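Local coordinates for putative zinc protease (Bordetella pertussis, PDB 3IH6), which is probably part of a zinc-dependent metalloendopeptidase of the M16 family, this chain being one piece that includes part of an inactive-type M16 domain, at residues 40-45 / 163-168; 49-54 / 85-90; 56-61 / 109-114; 140-145 / 156-161. All coordinates share one frame; numbering follows the deposited sequence.

Interaction 1 (40-45 / 163-168)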
loop_
_atom_site.group_PDB
_atom_site.type_symbol
_atom_site.label_atom_id
_atom_site.label_comp_id
_atom_site.label_asym_id
_atom_site.label_seq_id
_atom_site.Cartn_x
_atom_site.Cartn_y
_atom_site.Cartn_z
ATOM N N ASP E 40 25.081 -19.622 4.225
ATOM C CA ASP E 40 24.546 -19.964 2.892
ATOM C C ASP E 40 23.149 -19.463 2.567
ATOM O O ASP E 40 22.793 -19.248 1.396
ATOM C CB ASP E 40 24.634 -21.479 2.691
ATOM C CG ASP E 40 26.072 -21.948 2.704
ATOM O OD1 ASP E 40 26.915 -21.091 2.371
ATOM O OD2 ASP E 40 26.363 -23.110 3.088
ATOM N N PHE E 41 22.338 -19.267 3.584
ATOM C CA PHE E 41 20.947 -18.934 3.296
ATOM C C PHE E 41 20.883 -17.650 2.492
ATOM O O PHE E 41 20.230 -17.612 1.441
ATOM C CB PHE E 41 20.098 -18.871 4.574
ATOM C CG PHE E 41 18.644 -18.553 4.331
ATOM C CD1 PHE E 41 17.698 -19.576 4.305
ATOM C CD2 PHE E 41 18.220 -17.234 4.156
ATOM C CE1 PHE E 41 16.368 -19.314 4.100
ATOM C CE2 PHE E 41 16.875 -16.948 3.970
ATOM C CZ PHE E 41 15.938 -17.994 3.959
ATOM N N VAL E 42 21.526 -16.588 2.961
ATOM C CA VAL E 42 21.458 -15.360 2.178
ATOM C C VAL E 42 22.152 -15.470 0.846
ATOM O O VAL E 42 21.721 -14.801 -0.124
ATOM C CB VAL E 42 21.870 -14.071 2.911
ATOM C CG1 VAL E 42 21.025 -13.893 4.127
ATOM C CG2 VAL E 42 23.308 -14.068 3.249
ATOM N N GLY E 43 23.178 -16.326 0.771
ATOM C CA GLY E 43 23.873 -16.582 -0.479
ATOM C C GLY E 43 22.850 -16.993 -1.535
ATOM O O GLY E 43 22.788 -16.445 -2.631
ATOM N N LEU E 44 22.020 -17.949 -1.179
ATOM C CA LEU E 44 21.055 -18.477 -2.113
ATOM C C LEU E 44 19.950 -17.458 -2.374
ATOM O O LEU E 44 19.366 -17.422 -3.467
ATOM C CB LEU E 44 20.476 -19.788 -1.583
ATOM C CG LEU E 44 19.788 -20.709 -2.599
ATOM C CD1 LEU E 44 20.626 -20.969 -3.813
ATOM C CD2 LEU E 44 19.341 -22.006 -1.957
ATOM N N ASP E 45 19.693 -16.620 -1.379
ATOM C CA ASP E 45 18.693 -15.553 -1.485
ATOM C C ASP E 45 19.195 -14.596 -2.595
ATOM O O ASP E 45 18.515 -14.379 -3.612
ATOM C CB ASP E 45 18.617 -14.876 -0.110
ATOM C CG ASP E 45 17.320 -14.125 0.133
ATOM O OD1 ASP E 45 16.405 -14.233 -0.705
ATOM O OD2 ASP E 45 17.226 -13.436 1.195
ATOM N N ASP E 163 23.134 -7.985 8.027
ATOM C CA ASP E 163 24.576 -7.817 8.189
ATOM C C ASP E 163 25.349 -8.729 7.259
ATOM O O ASP E 163 26.322 -8.303 6.640
ATOM C CB ASP E 163 25.033 -7.998 9.644
ATOM C CG ASP E 163 24.683 -6.787 10.519
ATOM O OD1 ASP E 163 24.642 -5.643 9.992
ATOM O OD2 ASP E 163 24.429 -6.997 11.726
ATOM N N ARG E 164 24.883 -9.967 7.149
ATOM C CA ARG E 164 25.475 -10.973 6.256
ATOM C C ARG E 164 25.374 -10.550 4.795
ATOM O O ARG E 164 26.258 -10.811 4.019
ATOM C CB ARG E 164 24.748 -12.290 6.431
ATOM C CG ARG E 164 25.108 -13.018 7.714
ATOM C CD ARG E 164 24.155 -14.163 7.967
ATOM N NE ARG E 164 24.713 -15.038 9.004
ATOM C CZ ARG E 164 24.085 -16.059 9.586
ATOM N NH1 ARG E 164 22.832 -16.383 9.264
ATOM N NH2 ARG E 164 24.716 -16.750 10.511
ATOM N N VAL E 165 24.280 -9.885 4.433
ATOM C CA VAL E 165 24.113 -9.421 3.051
ATOM C C VAL E 165 25.052 -8.258 2.751
ATOM O O VAL E 165 25.728 -8.258 1.723
ATOM C CB VAL E 165 22.636 -9.058 2.737
ATOM C CG1 VAL E 165 22.526 -8.137 1.488
ATOM C CG2 VAL E 165 21.824 -10.314 2.577
ATOM N N ARG E 166 25.119 -7.274 3.632
ATOM C CA ARG E 166 26.022 -6.147 3.377
ATOM C C ARG E 166 27.506 -6.526 3.316
ATOM O O ARG E 166 28.265 -5.813 2.680
ATOM C CB ARG E 166 25.766 -4.976 4.319
ATOM C CG ARG E 166 25.803 -5.318 5.764
ATOM C CD ARG E 166 25.118 -4.233 6.569
ATOM N NE ARG E 166 26.052 -3.254 7.117
ATOM C CZ ARG E 166 26.896 -3.494 8.119
ATOM N NH1 ARG E 166 26.948 -4.697 8.689
ATOM N NH2 ARG E 166 27.704 -2.523 8.544
ATOM N N GLU E 167 27.895 -7.659 3.911
ATOM C CA GLU E 167 29.292 -8.095 3.966
ATOM C C GLU E 167 29.608 -9.266 3.034
ATOM O O GLU E 167 30.761 -9.685 2.900
ATOM C CB GLU E 167 29.666 -8.443 5.406
ATOM N N ALA E 168 28.545 -9.778 2.409
ATOM C CA ALA E 168 28.584 -10.826 1.408
ATOM C C ALA E 168 29.758 -10.748 0.447
ATOM O O ALA E 168 29.868 -9.794 -0.295
ATOM C CB ALA E 168 27.333 -10.781 0.618
HETATM O O HOH W 1 22.219 -16.376 6.139
#

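Interaction 2 (49-54 / 85-90)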
loop_
_atom_site.group_PDB
_atom_site.type_symbol
_atom_site.label_atom_id
_atom_site.label_comp_id
_atom_site.label_asym_id
_atom_site.label_seq_id
_atom_site.Cartn_x
_atom_site.Cartn_y
_atom_site.Cartn_z
ATOM N N THR E 49 18.095 -13.910 -7.151
ATOM C CA THR E 49 17.884 -12.608 -7.803
ATOM C C THR E 49 18.822 -12.448 -8.993
ATOM O O THR E 49 18.428 -11.893 -10.014
ATOM C CB THR E 49 18.204 -11.442 -6.838
ATOM O OG1 THR E 49 17.297 -11.431 -5.757
ATOM C CG2 THR E 49 18.133 -10.093 -7.529
ATOM N N ILE E 50 20.066 -12.918 -8.857
ATOM C CA ILE E 50 20.987 -12.853 -9.977
ATOM C C ILE E 50 20.483 -13.740 -11.112
ATOM O O ILE E 50 20.600 -13.371 -12.256
ATOM C CB ILE E 50 22.408 -13.291 -9.598
ATOM C CG1 ILE E 50 23.054 -12.275 -8.631
ATOM C CG2 ILE E 50 23.258 -13.561 -10.889
ATOM C CD1 ILE E 50 24.279 -12.831 -7.892
ATOM N N LEU E 51 19.938 -14.901 -10.781
ATOM C CA LEU E 51 19.460 -15.868 -11.773
ATOM C C LEU E 51 18.176 -15.500 -12.456
ATOM O O LEU E 51 17.949 -15.868 -13.629
ATOM C CB LEU E 51 19.280 -17.277 -11.130
ATOM C CG LEU E 51 20.629 -17.800 -10.610
ATOM C CD1 LEU E 51 20.439 -18.800 -9.495
ATOM C CD2 LEU E 51 21.503 -18.348 -11.747
ATOM N N ALA E 52 17.309 -14.808 -11.742
ATOM C CA ALA E 52 15.911 -14.759 -12.170
ATOM C C ALA E 52 15.352 -13.393 -12.421
ATOM O O ALA E 52 14.358 -13.280 -13.083
ATOM C CB ALA E 52 15.016 -15.542 -11.164
ATOM N N ASP E 53 16.002 -12.352 -11.926
ATOM C CA ASP E 53 15.451 -10.981 -11.945
ATOM C C ASP E 53 16.071 -10.039 -12.993
ATOM O O ASP E 53 17.323 -9.882 -13.047
ATOM C CB ASP E 53 15.630 -10.413 -10.535
ATOM C CG ASP E 53 14.975 -9.077 -10.354
ATOM O OD1 ASP E 53 13.843 -8.920 -10.816
ATOM O OD2 ASP E 53 15.595 -8.190 -9.723
ATOM N N THR E 54 15.205 -9.407 -13.797
ATOM C CA THR E 54 15.566 -8.525 -14.958
ATOM C C THR E 54 16.151 -9.287 -16.168
ATOM O O THR E 54 16.712 -10.386 -16.017
ATOM C CB THR E 54 16.583 -7.373 -14.626
ATOM O OG1 THR E 54 17.908 -7.900 -14.732
ATOM C CG2 THR E 54 16.346 -6.783 -13.210
ATOM N N ALA E 85 13.453 -23.342 -2.968
ATOM C CA ALA E 85 13.753 -22.329 -3.968
ATOM C C ALA E 85 13.083 -22.861 -5.209
ATOM O O ALA E 85 13.207 -24.056 -5.524
ATOM C CB ALA E 85 15.259 -22.168 -4.190
HETATM N N MSE E 86 12.371 -21.976 -5.904
HETATM C CA MSE E 86 11.687 -22.337 -7.106
HETATM C C MSE E 86 12.076 -21.455 -8.299
HETATM O O MSE E 86 11.876 -20.242 -8.273
HETATM C CB MSE E 86 10.176 -22.239 -6.871
HETATM C CG MSE E 86 9.440 -22.822 -7.944
HETATM SE SE MSE E 86 7.561 -22.451 -7.757
HETATM C CE MSE E 86 7.063 -23.642 -9.168
ATOM N N PHE E 87 12.602 -22.080 -9.349
ATOM C CA PHE E 87 12.891 -21.376 -10.581
ATOM C C PHE E 87 11.996 -21.928 -11.658
ATOM O O PHE E 87 11.609 -23.106 -11.636
ATOM C CB PHE E 87 14.360 -21.509 -10.975
ATOM C CG PHE E 87 15.311 -21.021 -9.906
ATOM C CD1 PHE E 87 15.590 -19.670 -9.775
ATOM C CD2 PHE E 87 15.879 -21.908 -9.005
ATOM C CE1 PHE E 87 16.427 -19.216 -8.780
ATOM C CE2 PHE E 87 16.767 -21.445 -7.985
ATOM C CZ PHE E 87 17.020 -20.110 -7.873
ATOM N N GLY E 88 11.632 -21.085 -12.616
ATOM C CA GLY E 88 10.862 -21.637 -13.721
ATOM C C GLY E 88 10.840 -20.756 -14.929
ATOM O O GLY E 88 11.452 -19.689 -14.944
ATOM N N ALA E 89 10.151 -21.215 -15.965
ATOM C CA ALA E 89 10.047 -20.438 -17.187
ATOM C C ALA E 89 8.635 -20.482 -17.670
ATOM O O ALA E 89 7.943 -21.488 -17.501
ATOM C CB ALA E 89 11.037 -20.931 -18.290
ATOM N N GLN E 90 8.220 -19.366 -18.263
ATOM C CA GLN E 90 6.905 -19.200 -18.819
ATOM C C GLN E 90 7.034 -19.460 -20.321
ATOM O O GLN E 90 7.874 -18.851 -20.979
ATOM C CB GLN E 90 6.486 -17.750 -18.566
ATOM C CG GLN E 90 5.002 -17.526 -18.474
ATOM C CD GLN E 90 4.636 -16.055 -18.288
ATOM O OE1 GLN E 90 5.439 -15.156 -18.538
ATOM N NE2 GLN E 90 3.419 -15.814 -17.855
#

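Interaction 3 (56-61 / 109-114)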
loop_
_atom_site.group_PDB
_atom_site.type_symbol
_atom_site.label_atom_id
_atom_site.label_comp_id
_atom_site.label_asym_id
_atom_site.label_seq_id
_atom_site.Cartn_x
_atom_site.Cartn_y
_atom_site.Cartn_z
ATOM N N SER E 56 18.858 -8.991 -17.663
ATOM C CA SER E 56 20.269 -9.347 -17.400
ATOM C C SER E 56 20.493 -10.635 -16.596
ATOM O O SER E 56 21.637 -11.103 -16.508
ATOM C CB SER E 56 20.955 -8.237 -16.619
ATOM O OG SER E 56 21.085 -7.094 -17.417
ATOM N N SER E 57 19.429 -11.187 -16.016
ATOM C CA SER E 57 19.532 -12.363 -15.152
ATOM C C SER E 57 19.987 -13.596 -15.980
ATOM O O SER E 57 19.767 -13.624 -17.173
ATOM C CB SER E 57 18.186 -12.652 -14.524
ATOM O OG SER E 57 17.296 -13.137 -15.524
ATOM N N ARG E 58 20.559 -14.611 -15.342
ATOM C CA ARG E 58 21.138 -15.748 -16.062
ATOM C C ARG E 58 20.028 -16.504 -16.800
ATOM O O ARG E 58 20.141 -16.779 -18.005
ATOM C CB ARG E 58 21.929 -16.685 -15.122
ATOM C CG ARG E 58 23.165 -16.072 -14.403
ATOM C CD ARG E 58 24.240 -15.565 -15.432
ATOM N NE ARG E 58 25.517 -15.123 -14.842
ATOM C CZ ARG E 58 26.532 -15.940 -14.553
ATOM N NH1 ARG E 58 26.432 -17.252 -14.758
ATOM N NH2 ARG E 58 27.639 -15.463 -14.013
ATOM N N LEU E 59 18.946 -16.821 -16.090
ATOM C CA LEU E 59 17.796 -17.464 -16.706
ATOM C C LEU E 59 17.227 -16.676 -17.904
ATOM O O LEU E 59 16.997 -17.250 -18.985
ATOM C CB LEU E 59 16.707 -17.797 -15.676
ATOM C CG LEU E 59 17.108 -18.857 -14.630
ATOM C CD1 LEU E 59 16.054 -18.984 -13.473
ATOM C CD2 LEU E 59 17.303 -20.183 -15.291
ATOM N N TYR E 60 16.971 -15.393 -17.701
ATOM C CA TYR E 60 16.356 -14.622 -18.750
ATOM C C TYR E 60 17.208 -14.708 -20.000
ATOM O O TYR E 60 16.698 -15.032 -21.066
ATOM C CB TYR E 60 16.107 -13.170 -18.329
ATOM C CG TYR E 60 15.284 -12.349 -19.333
ATOM C CD1 TYR E 60 13.919 -12.129 -19.113
ATOM C CD2 TYR E 60 15.882 -11.758 -20.480
ATOM C CE1 TYR E 60 13.129 -11.382 -20.007
ATOM C CE2 TYR E 60 15.092 -10.977 -21.398
ATOM C CZ TYR E 60 13.720 -10.792 -21.115
ATOM O OH TYR E 60 12.936 -10.053 -21.945
ATOM N N HIS E 61 18.506 -14.475 -19.856
ATOM C CA HIS E 61 19.390 -14.484 -21.007
ATOM C C HIS E 61 19.477 -15.849 -21.724
ATOM O O HIS E 61 19.617 -15.898 -22.940
ATOM C CB HIS E 61 20.790 -14.031 -20.601
ATOM C CG HIS E 61 21.642 -13.678 -21.766
ATOM N ND1 HIS E 61 21.494 -12.494 -22.450
ATOM C CD2 HIS E 61 22.619 -14.367 -22.401
ATOM C CE1 HIS E 61 22.352 -12.461 -23.451
ATOM N NE2 HIS E 61 23.038 -13.590 -23.450
ATOM N N GLU E 109 22.540 -25.296 -12.593
ATOM C CA GLU E 109 23.484 -26.268 -12.074
ATOM C C GLU E 109 24.884 -26.210 -12.689
ATOM O O GLU E 109 25.777 -27.013 -12.337
ATOM C CB GLU E 109 22.868 -27.649 -12.220
ATOM C CG GLU E 109 21.473 -27.671 -11.593
ATOM C CD GLU E 109 20.720 -28.940 -11.856
ATOM O OE1 GLU E 109 21.277 -29.905 -12.454
ATOM O OE2 GLU E 109 19.559 -28.985 -11.435
ATOM N N SER E 110 25.129 -25.229 -13.552
ATOM C CA SER E 110 26.490 -25.093 -14.082
ATOM C C SER E 110 27.189 -23.750 -13.803
ATOM O O SER E 110 28.115 -23.355 -14.506
ATOM C CB SER E 110 26.501 -25.432 -15.573
ATOM O OG SER E 110 25.892 -24.380 -16.300
ATOM N N LEU E 111 26.753 -23.066 -12.755
ATOM C CA LEU E 111 27.315 -21.779 -12.365
ATOM C C LEU E 111 28.791 -21.938 -12.007
ATOM O O LEU E 111 29.567 -20.963 -12.013
ATOM C CB LEU E 111 26.545 -21.224 -11.150
ATOM C CG LEU E 111 25.095 -20.855 -11.439
ATOM C CD1 LEU E 111 24.321 -20.691 -10.103
ATOM C CD2 LEU E 111 24.996 -19.594 -12.303
ATOM N N SER E 112 29.170 -23.177 -11.711
ATOM C CA SER E 112 30.545 -23.492 -11.348
ATOM C C SER E 112 31.545 -23.073 -12.457
ATOM O O SER E 112 32.678 -22.615 -12.193
ATOM C CB SER E 112 30.637 -24.989 -11.085
ATOM O OG SER E 112 31.841 -25.287 -10.402
ATOM N N SER E 113 31.112 -23.242 -13.690
ATOM C CA SER E 113 31.892 -22.888 -14.857
ATOM C C SER E 113 31.416 -21.562 -15.455
ATOM O O SER E 113 31.888 -21.154 -16.529
ATOM C CB SER E 113 31.679 -23.978 -15.887
ATOM O OG SER E 113 30.284 -24.039 -16.183
ATOM N N LYS E 114 30.463 -20.907 -14.783
ATOM C CA LYS E 114 29.972 -19.610 -15.202
ATOM C C LYS E 114 29.719 -18.661 -13.989
ATOM O O LYS E 114 28.599 -18.204 -13.804
ATOM C CB LYS E 114 28.675 -19.819 -16.004
ATOM C CG LYS E 114 28.539 -18.917 -17.227
ATOM C CD LYS E 114 27.311 -19.317 -18.057
ATOM C CE LYS E 114 27.143 -18.439 -19.304
ATOM N NZ LYS E 114 27.030 -17.008 -18.931
#

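Interaction 4 (140-145 / 156-161)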
loop_
_atom_site.group_PDB
_atom_site.type_symbol
_atom_site.label_atom_id
_atom_site.label_comp_id
_atom_site.label_asym_id
_atom_site.label_seq_id
_atom_site.Cartn_x
_atom_site.Cartn_y
_atom_site.Cartn_z
ATOM N N GLU E 140 5.099 -1.619 11.823
ATOM C CA GLU E 140 4.274 -2.760 11.376
ATOM C C GLU E 140 5.072 -3.836 10.665
ATOM O O GLU E 140 5.019 -5.010 11.050
ATOM C CB GLU E 140 3.145 -2.327 10.453
ATOM C CG GLU E 140 2.113 -3.411 10.231
ATOM C CD GLU E 140 0.692 -2.859 10.090
ATOM O OE1 GLU E 140 0.534 -1.732 9.586
ATOM O OE2 GLU E 140 -0.265 -3.561 10.480
ATOM N N LYS E 141 5.831 -3.431 9.653
ATOM C CA LYS E 141 6.612 -4.393 8.885
ATOM C C LYS E 141 7.753 -5.037 9.686
ATOM O O LYS E 141 8.063 -6.236 9.522
ATOM C CB LYS E 141 7.133 -3.754 7.589
ATOM C CG LYS E 141 6.043 -3.472 6.575
ATOM C CD LYS E 141 6.623 -2.680 5.403
ATOM C CE LYS E 141 5.540 -1.977 4.643
ATOM N NZ LYS E 141 6.086 -0.759 3.967
ATOM N N VAL E 142 8.388 -4.258 10.546
ATOM C CA VAL E 142 9.421 -4.825 11.430
ATOM C C VAL E 142 8.824 -5.910 12.333
ATOM O O VAL E 142 9.444 -6.937 12.555
ATOM C CB VAL E 142 10.064 -3.735 12.318
ATOM C CG1 VAL E 142 11.004 -4.363 13.381
ATOM C CG2 VAL E 142 10.807 -2.710 11.452
ATOM N N GLY E 143 7.630 -5.657 12.878
ATOM C CA GLY E 143 6.973 -6.583 13.804
ATOM C C GLY E 143 6.723 -7.907 13.097
ATOM O O GLY E 143 6.909 -8.981 13.687
ATOM N N VAL E 144 6.340 -7.848 11.821
ATOM C CA VAL E 144 6.129 -9.065 11.056
ATOM C C VAL E 144 7.466 -9.761 10.810
ATOM O O VAL E 144 7.591 -10.986 11.038
ATOM C CB VAL E 144 5.377 -8.793 9.735
ATOM C CG1 VAL E 144 5.316 -10.051 8.868
ATOM C CG2 VAL E 144 3.947 -8.276 10.035
ATOM N N ALA E 145 8.476 -8.994 10.378
ATOM C CA ALA E 145 9.754 -9.605 10.046
ATOM C C ALA E 145 10.384 -10.224 11.286
ATOM O O ALA E 145 11.000 -11.258 11.212
ATOM C CB ALA E 145 10.702 -8.600 9.397
ATOM N N ARG E 156 17.257 -12.730 16.268
ATOM C CA ARG E 156 18.435 -12.058 15.726
ATOM C C ARG E 156 18.506 -12.039 14.194
ATOM O O ARG E 156 19.005 -11.066 13.623
ATOM C CB ARG E 156 19.733 -12.643 16.298
ATOM C CG ARG E 156 19.991 -12.359 17.797
ATOM C CD ARG E 156 21.144 -13.213 18.324
ATOM N NE ARG E 156 21.326 -14.369 17.445
ATOM C CZ ARG E 156 22.497 -14.854 17.048
ATOM N NH1 ARG E 156 22.527 -15.899 16.214
ATOM N NH2 ARG E 156 23.627 -14.293 17.473
ATOM N N LEU E 157 17.993 -13.078 13.542
ATOM C CA LEU E 157 18.024 -13.148 12.073
ATOM C C LEU E 157 17.587 -11.876 11.289
ATOM O O LEU E 157 18.217 -11.515 10.261
ATOM C CB LEU E 157 17.309 -14.416 11.561
ATOM C CG LEU E 157 17.970 -15.733 11.994
ATOM C CD1 LEU E 157 17.061 -16.908 11.677
ATOM C CD2 LEU E 157 19.299 -15.879 11.278
ATOM N N PHE E 158 16.523 -11.203 11.731
ATOM C CA PHE E 158 16.101 -9.952 11.060
ATOM C C PHE E 158 17.275 -9.009 10.852
ATOM O O PHE E 158 17.467 -8.470 9.748
ATOM C CB PHE E 158 14.961 -9.235 11.808
ATOM C CG PHE E 158 14.548 -7.943 11.154
ATOM C CD1 PHE E 158 14.041 -7.938 9.858
ATOM C CD2 PHE E 158 14.718 -6.741 11.795
ATOM C CE1 PHE E 158 13.691 -6.755 9.237
ATOM C CE2 PHE E 158 14.362 -5.543 11.168
ATOM C CZ PHE E 158 13.850 -5.560 9.886
ATOM N N PHE E 159 18.113 -8.857 11.883
ATOM C CA PHE E 159 19.276 -8.013 11.772
ATOM C C PHE E 159 20.499 -8.702 11.213
ATOM O O PHE E 159 21.292 -8.084 10.486
ATOM C CB PHE E 159 19.600 -7.376 13.131
ATOM C CG PHE E 159 18.523 -6.497 13.623
ATOM C CD1 PHE E 159 18.357 -5.217 13.086
ATOM C CD2 PHE E 159 17.631 -6.952 14.574
ATOM C CE1 PHE E 159 17.334 -4.400 13.540
ATOM C CE2 PHE E 159 16.621 -6.134 15.024
ATOM C CZ PHE E 159 16.478 -4.857 14.496
ATOM N N LEU E 160 20.658 -9.977 11.551
ATOM C CA LEU E 160 21.844 -10.715 11.154
ATOM C C LEU E 160 21.869 -10.942 9.648
ATOM O O LEU E 160 22.944 -10.802 9.042
ATOM C CB LEU E 160 21.983 -12.039 11.928
ATOM C CG LEU E 160 23.115 -13.019 11.549
ATOM C CD1 LEU E 160 24.538 -12.440 11.693
ATOM C CD2 LEU E 160 22.973 -14.327 12.362
ATOM N N GLN E 161 20.698 -11.249 9.052
ATOM C CA GLN E 161 20.601 -11.504 7.612
ATOM C C GLN E 161 21.046 -10.242 6.883
ATOM O O GLN E 161 21.833 -10.311 5.941
ATOM C CB GLN E 161 19.185 -11.951 7.149
ATOM C CG GLN E 161 18.610 -13.317 7.665
ATOM C CD GLN E 161 19.494 -14.549 7.433
ATOM O OE1 GLN E 161 20.715 -14.460 7.426
ATOM N NE2 GLN E 161 18.858 -15.728 7.276
#

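Interaction 1 (40-45 / 163-168)
Two helices of the alpha/beta M16 module meet here, and Val42 of helix 39-52 packs against Val165 and Arg164 of helix 157-167. The backbones come nearest at Val42 and Val165, whose CA atoms lie 6.6 Å apart. Val42 turns its whole branched end to the partner helix. Its CB lies 3.8 Å from Val165 CG2, and its CG1 touches the same methyl at 4.0 Å. One methyl of Val165 thus meets the fork of Val42 and not just a branch end. The other branch, Val42 CG2, reaches Arg164 CB at 3.9 Å. The side chains of Val42 and Arg164 cross at about a right angle, and in direct contact it is the aliphatic root of the arginine, CB, that touches.

Within the fold, helix 39-52 packs over the antiparallel sheet, and this contact joins its N-terminal part to a much later helix. Helix 118-136 adds to the packing, with Trp128 and Leu129 touching Val165.

Polar groups border the valines. The Arg164 chain runs extended from CG to NE, which carries the guanidinium past Val42. There NH2 bonds to the backbone O of Gly37. A water accepts from Val42 N at 3.3 Å and, weakly, from Arg164 NH1 at 3.2 Å. This is the polar link between the two segments, as no direct hydrogen bond joins them. In the last turn of helix 157-167, Asp163 pairs with Arg166 through OD1 and bonds through OD2 to Tyr191 OH of a second subunit.

Interaction 2 (49-54 / 85-90)
The ring of Phe87 is the flat group of this contact. Ala52 CB lies at its edge, near the ring plane, 4.4 Å from Phe87 CD1. Leu51 CD1 comes in obliquely, 4.0 Å from Phe87 CZ and 4.1 Å from Phe87 CE1. Leu51 CB adds a looser touch to Phe87 CE1 at 4.2 Å. The leucine therefore meets the far end of the ring with its root and one methyl, while the alanine methyl sits beside the ring flank nearer the strand.

Two torsions bring the groups together. Phe87 has CG beside its backbone N and opposite the carbonyl carbon (chi1 -57°), and the ring stands off the strand toward the helix. Leu51 takes a similar first torsion (chi1 -62°), which turns CD1 to the ring. All three residues are buried, and the contact is wholly apolar, with no hydrogen bond across it. The closest CA atoms, those of Ala52 and Phe87, are 7.4 Å apart, bridged by the Phe87 ring and the Ala52 methyl.

Further out, backbone bonds hold Phe87 to Ala29 of the neighbouring strand 26-32, and Tyr31 of that strand touches its side chain. The chain leaves helical geometry at Asp53, just after Ala52. Ala52 O accepts from Thr5 OG1, which ties the end of the helix to strand 2-6, outermost in this chain. Leu51 also touches Leu181.

Helix 39-52 thus lays its C-terminal turn on strand 84-90, the central strand of the five-stranded antiparallel sheet. Such helix-on-sheet packing forms the core of the alpha/beta modules of M16 peptidases.

Interaction 3 (56-61 / 109-114)
Arg58 and Lys114 cross obliquely, and the guanidinium of Arg58 meets the lysine backbone end-on. Both terminal nitrogens bond to one atom, Lys114 O. NH1 is the shorter and straighter donor, at 2.6 Å from Lys114 O with an N-H...O angle of 153°. NH2 lies 2.9 Å from Lys114 O, with an angle of 133°. The oxygen is almost in the guanidinium plane. Relative to the carbonyl plane, NH1 is slightly tilted and NH2 stands well above it.

The arginine chain bends at CB-CG (chi2 -60°) and then extends toward the loop. Leu111 CD2 approaches the guanidinium obliquely, 3.7 Å from Arg58 NH1. The Lys114 chain passes the guanidinium, its CB 3.6 Å from Arg58 NH1, and its last bend puts NZ over one guanidinium face. These like charges, Arg58 NH1 and Lys114 NZ, are 4.2 Å apart. Glu120 forms a salt bridge with Arg58 NE, and probably offsets some of this charge.

Local bonds brace both sides. Ser57 is the N-cap of helix 58-63, its OG accepting from Tyr60 N at 3.2 Å. Ser113 bonds back to Ser110 O, bracing the turn that leads into Lys114.

A two-nitrogen arginine grip on a backbone carbonyl joins the N-capped first turn of helix 58-63 to the loop between helices 97-109 and 118-136, within the M16 domain.

Interaction 4 (140-145 / 156-161)
Ala145 CB presses on the ring of Phe158, 3.4 Å from Phe158 CD1 and 3.5 Å from Phe158 CE1. That is a close approach for a methyl group. Val142 CG1 lies 4.2 Å from Phe158 CE2, a looser touch. Both carbons approach obliquely. Val142 and Phe158 cross at about a right angle, and the valine offers just one of its two branches. Val142 and Ala145 are three residues apart on helix 139-152, so both carbons meet the ring from the same side, Ala145 toward the CD1-CE1 flank and Val142 toward CE2.

The phenylalanine takes the extended first torsion, with CG opposite its backbone N (chi1 179°). This sends the ring out from helix 157-167 toward helix 139-152. The CA atoms of Ala145 and Phe158 are 6.4 Å apart, near enough for the small alanine to meet the ring directly. No hydrogen bond crosses between the segments.

The next layer holds Phe158 in place. Phe159 turns one ring face to it, with Phe158 CD2 3.7 Å above the plane and over its centre. Trp132 of helix 118-136 stacks on Phe158 and bonds through NE1 to Phe158 O. Thr135 of that helix touches both Phe158 and Ala145, and Leu146 adds to the cover of the ring. A second subunit also packs here, with its Phe75 on Val142 and its Leu26 on Phe159.

Two successive helices, 139-152 and 157-167, joined by a short loop and turned steeply against each other, pack through one aromatic side chain and against helix 118-136, in the helical part of the M16 module.

Interactions 1, 2 and 4 are buried and make their direct contacts through apolar groups, with a water bridging interaction 1, whereas interaction 3 is only partly buried and relies on an arginine bonded to a backbone carbonyl. Interaction 2 lies nearest the chain centre and joins helix to sheet. Interactions 1 and 2 share helix 39-52, using opposite ends of it. Interactions 1 and 4 share helix 157-167 and touch through Gln161, which packs on Phe41 and Val42; a second subunit reaches both. Interactions 2 and 3 also meet, where Leu51 O probably accepts a hydrogen bond from Leu59 N. Interactions 3 and 4 lie on opposite sides of the chain's centre, about 30 Å apart between centres.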